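ArCE4A (Arthrobacter sp. AW19M34-1, PDB 5LFZ) is a marine bacterial CE4 deacetylase that probably removes acetyl groups from N-acetylated polysaccharides in a metal-dependent reaction. Local coordinates at residues His77-His82 and Ala112-Gln117. Sequence-based numbering, arbitrary orientation.
Sequences HQIGSH and AGVKPQ. With NI (nickel (II) ion), chain B.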
ATOM      1  N   HIS A  77      -4.194   6.918   7.784  1.00 22.71           N
ATOM      2  CA  HIS A  77      -3.597   5.998   6.827  1.00 22.34           C
ATOM      3  C   HIS A  77      -2.251   6.515   6.338  1.00 24.73           C
ATOM      4  O   HIS A  77      -1.847   7.642   6.655  1.00 26.75           O
ATOM      5  CB  HIS A  77      -4.556   5.775   5.657  1.00 21.77           C
ATOM      6  CG  HIS A  77      -5.928   5.367   6.092  1.00 22.32           C
ATOM      7  ND1 HIS A  77      -6.211   4.106   6.573  1.00 26.69           N
ATOM      8  CD2 HIS A  77      -7.085   6.068   6.175  1.00 25.43           C
ATOM      9  CE1 HIS A  77      -7.487   4.039   6.907  1.00 25.74           C
ATOM     10  NE2 HIS A  77      -8.041   5.216   6.674  1.00 25.54           N
ATOM     11  N   GLN A  78      -1.553   5.679   5.580  1.00 21.46           N
ATOM     12  CA  GLN A  78      -0.286   6.063   4.979  1.00 20.64           C
ATOM     13  C   GLN A  78      -0.375   6.059   3.463  1.00 19.95           C
ATOM     14  O   GLN A  78      -0.931   5.142   2.868  1.00 22.29           O
ATOM     15  CB  GLN A  78       0.833   5.130   5.440  1.00 20.92           C
ATOM     16  CG  GLN A  78       2.185   5.520   4.875  1.00 27.97           C
ATOM     17  CD  GLN A  78       3.322   4.724   5.465  1.00 29.62           C
ATOM     18  OE1 GLN A  78       3.110   3.739   6.170  1.00 26.99           O
ATOM     19  NE2 GLN A  78       4.546   5.146   5.175  1.00 28.32           N
ATOM     20  N   ILE A  79       0.170   7.094   2.837  1.00 21.09           N
ATOM     21  CA  ILE A  79       0.228   7.154   1.385  1.00 19.64           C
ATOM     22  C   ILE A  79       1.621   6.780   0.893  1.00 19.72           C
ATOM     23  O   ILE A  79       2.623   7.374   1.320  1.00 23.30           O
ATOM     24  CB  ILE A  79      -0.144   8.554   0.871  1.00 23.95           C
ATOM     25  CG1 ILE A  79      -1.534   8.947   1.392  1.00 27.58           C
ATOM     26  CG2 ILE A  79      -0.050   8.609  -0.652  1.00 21.47           C
ATOM     27  CD1 ILE A  79      -1.904  10.392   1.157  1.00 26.96           C
ATOM     28  N   GLY A  80       1.683   5.792   0.005  1.00 20.27           N
ATOM     29  CA  GLY A  80       2.923   5.423  -0.654  1.00 22.68           C
ATOM     30  C   GLY A  80       2.826   5.686  -2.147  1.00 22.40           C
ATOM     31  O   GLY A  80       1.732   5.885  -2.679  1.00 19.59           O
ATOM     32  N   SER A  81       3.966   5.698  -2.831  1.00 22.96           N
ATOM     33  CA  SER A  81       3.981   5.869  -4.279  1.00 22.76           C
ATOM     34  C   SER A  81       3.927   4.530  -5.005  1.00 23.58           C
ATOM     35  O   SER A  81       4.596   3.578  -4.605  1.00 24.10           O
ATOM     36  CB  SER A  81       5.234   6.635  -4.712  1.00 23.45           C
ATOM     37  OG  SER A  81       5.372   6.620  -6.123  1.00 24.85           O
ATOM     38  N   HIS A  82       3.119   4.457  -6.064  1.00 22.96           N
ATOM     39  CA  HIS A  82       3.092   3.287  -6.938  1.00 21.48           C
ATOM     40  C   HIS A  82       3.538   3.671  -8.353  1.00 24.56           C
ATOM     41  O   HIS A  82       3.194   2.989  -9.318  1.00 24.81           O
ATOM     42  CB  HIS A  82       1.678   2.680  -6.962  1.00 19.33           C
ATOM     43  CG  HIS A  82       1.621   1.241  -7.385  1.00 23.89           C
ATOM     44  ND1 HIS A  82       2.632   0.335  -7.138  1.00 27.07           N
ATOM     45  CD2 HIS A  82       0.642   0.545  -8.008  1.00 24.99           C
ATOM     46  CE1 HIS A  82       2.283  -0.851  -7.602  1.00 23.38           C
ATOM     47  NE2 HIS A  82       1.077  -0.752  -8.138  1.00 22.21           N
ATOM     48  N   ALA A 112      -2.529  16.330  -1.112  1.00 31.80           N
ATOM     49  CA  ALA A 112      -2.653  16.110   0.331  1.00 34.37           C
ATOM     50  C   ALA A 112      -1.618  16.851   1.173  1.00 32.40           C
ATOM     51  O   ALA A 112      -1.660  16.793   2.403  1.00 36.57           O
ATOM     52  CB  ALA A 112      -2.581  14.625   0.629  1.00 37.23           C
ATOM     53  N   GLY A 113      -0.684  17.530   0.517  1.00 26.92           N
ATOM     54  CA  GLY A 113       0.302  18.333   1.221  1.00 30.52           C
ATOM     55  C   GLY A 113       1.373  17.519   1.922  1.00 36.27           C
ATOM     56  O   GLY A 113       2.104  18.042   2.771  1.00 36.68           O
ATOM     57  N   VAL A 114       1.470  16.240   1.571  1.00 32.18           N
ATOM     58  CA  VAL A 114       2.496  15.375   2.139  1.00 27.69           C
ATOM     59  C   VAL A 114       3.357  14.767   1.047  1.00 28.59           C
ATOM     60  O   VAL A 114       2.983  14.762  -0.123  1.00 31.90           O
ATOM     61  CB  VAL A 114       1.883  14.230   2.988  1.00 31.53           C
ATOM     62  CG1 VAL A 114       0.972  14.793   4.068  1.00 34.95           C
ATOM     63  CG2 VAL A 114       1.130  13.246   2.105  1.00 35.28           C
ATOM     64  N   LYS A 115       4.509  14.249   1.447  1.00 25.15           N
ATOM     65  CA  LYS A 115       5.378  13.499   0.560  1.00 24.82           C
ATOM     66  C   LYS A 115       5.345  12.039   0.994  1.00 25.48           C
ATOM     67  O   LYS A 115       5.411  11.756   2.190  1.00 28.54           O
ATOM     68  CB  LYS A 115       6.805  14.060   0.607  1.00 33.63           C
ATOM     69  CG  LYS A 115       7.740  13.530  -0.463  1.00 39.37           C
ATOM     70  CD  LYS A 115       9.156  14.056  -0.259  1.00 48.51           C
ATOM     71  CE  LYS A 115       9.202  15.580  -0.308  1.00 52.38           C
ATOM     72  NZ  LYS A 115       9.469  16.093  -1.681  1.00 53.33           N
ATOM     73  N   PRO A 116       5.221  11.103   0.037  1.00 28.04           N
ATOM     74  CA  PRO A 116       5.285   9.694   0.438  1.00 27.11           C
ATOM     75  C   PRO A 116       6.666   9.367   0.982  1.00 25.20           C
ATOM     76  O   PRO A 116       7.633  10.066   0.666  1.00 29.76           O
ATOM     77  CB  PRO A 116       5.008   8.941  -0.866  1.00 27.24           C
ATOM     78  CG  PRO A 116       5.508   9.875  -1.922  1.00 30.71           C
ATOM     79  CD  PRO A 116       5.149  11.249  -1.428  1.00 25.97           C
ATOM     80  N   GLN A 117       6.762   8.333   1.804  1.00 27.11           N
ATOM     81  CA  GLN A 117       8.042   7.966   2.386  1.00 29.55           C
ATOM     82  C   GLN A 117       8.436   6.562   1.965  1.00 25.91           C
ATOM     83  O   GLN A 117       9.471   6.048   2.379  1.00 26.06           O
ATOM     84  CB  GLN A 117       7.986   8.075   3.911  1.00 38.09           C
ATOM     85  CG  GLN A 117       7.584   9.453   4.404  1.00 41.84           C
ATOM     86  CD  GLN A 117       7.245   9.467   5.879  1.00 54.99           C
ATOM     87  OE1 GLN A 117       6.991   8.422   6.480  1.00 58.82           O
ATOM     88  NE2 GLN A 117       7.240  10.656   6.474  1.00 57.73           N
TER
HETATM   89 NI    NI B 301      -0.081  -2.107  -9.218  0.54 22.68          NI
HETATM   90  O   HOH W   1       4.506   7.643   3.342  1.00 24.06           O
HETATM   91  O   HOH W   2      -0.052  -3.532  -7.901  1.00 36.74           O
HETATM   92  O   HOH W   3       1.543  -3.491  -9.446  1.00 36.63           O
HETATM   93  O   HOH W   4      -1.297  -3.546 -10.130  1.00 31.16           O
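Gly80 and Pro116 make the closest backbone approach, with CA atoms 5.0 Å apart, where segment 112-117, at the end of helix 94-112 and in the loop after it, runs at 78° to strand 78-81 of the NodB-homology fold, the distorted (β/α) barrel of CE4 deacetylases. The backbones share no direct hydrogen bond here; packing and one water join them. Pro116 brings its ring to the strand, CB lying 3.6 Å from Ile79 O and 3.9 Å from Ser81 N, so an apolar carbon rests along the strand backbone about Gly80, while Asp105 and Ile108 of helix 94-112 also touch the proline. Nearer the helix end, Ile79 extends its CG1 branch, with CD1 anti to CA (chi2 170°), and the terminal methyl meets both Ala112 CB and Val114 CG2, each 4.3 Å from CD1. Ile79 also packs on Leu69, Met72 and Val73 of helix 66-74 and on Ile108, joining the barrel strand to two outer helices. Gly113, with positive phi, makes the turn out of the helix between the two residues that meet Ile79. Beside the proline, a water is gripped by three bonds: it donates to Ile79 O and accepts from Gln117 N and Gln78 NE2, thereby bridging the gap between strand carbonyl and loop amide. The extended Gln78 side chain (chi1 -178°, chi2 172°) carries its amide to this water, and its OE1 is held by the backbone N of Asp201. Just past the strand, His82 turns to the metal site, which Asp33 and His86 share; its ND1 is hydrogen-bonded to Arg120 O, a second-shell bond that, with the metal on NE2, holds the ring's rotation. Through that other ring nitrogen the imidazole binds the nickel ion, NE2 lying 2.1 Å from the metal, and three waters complete the shell.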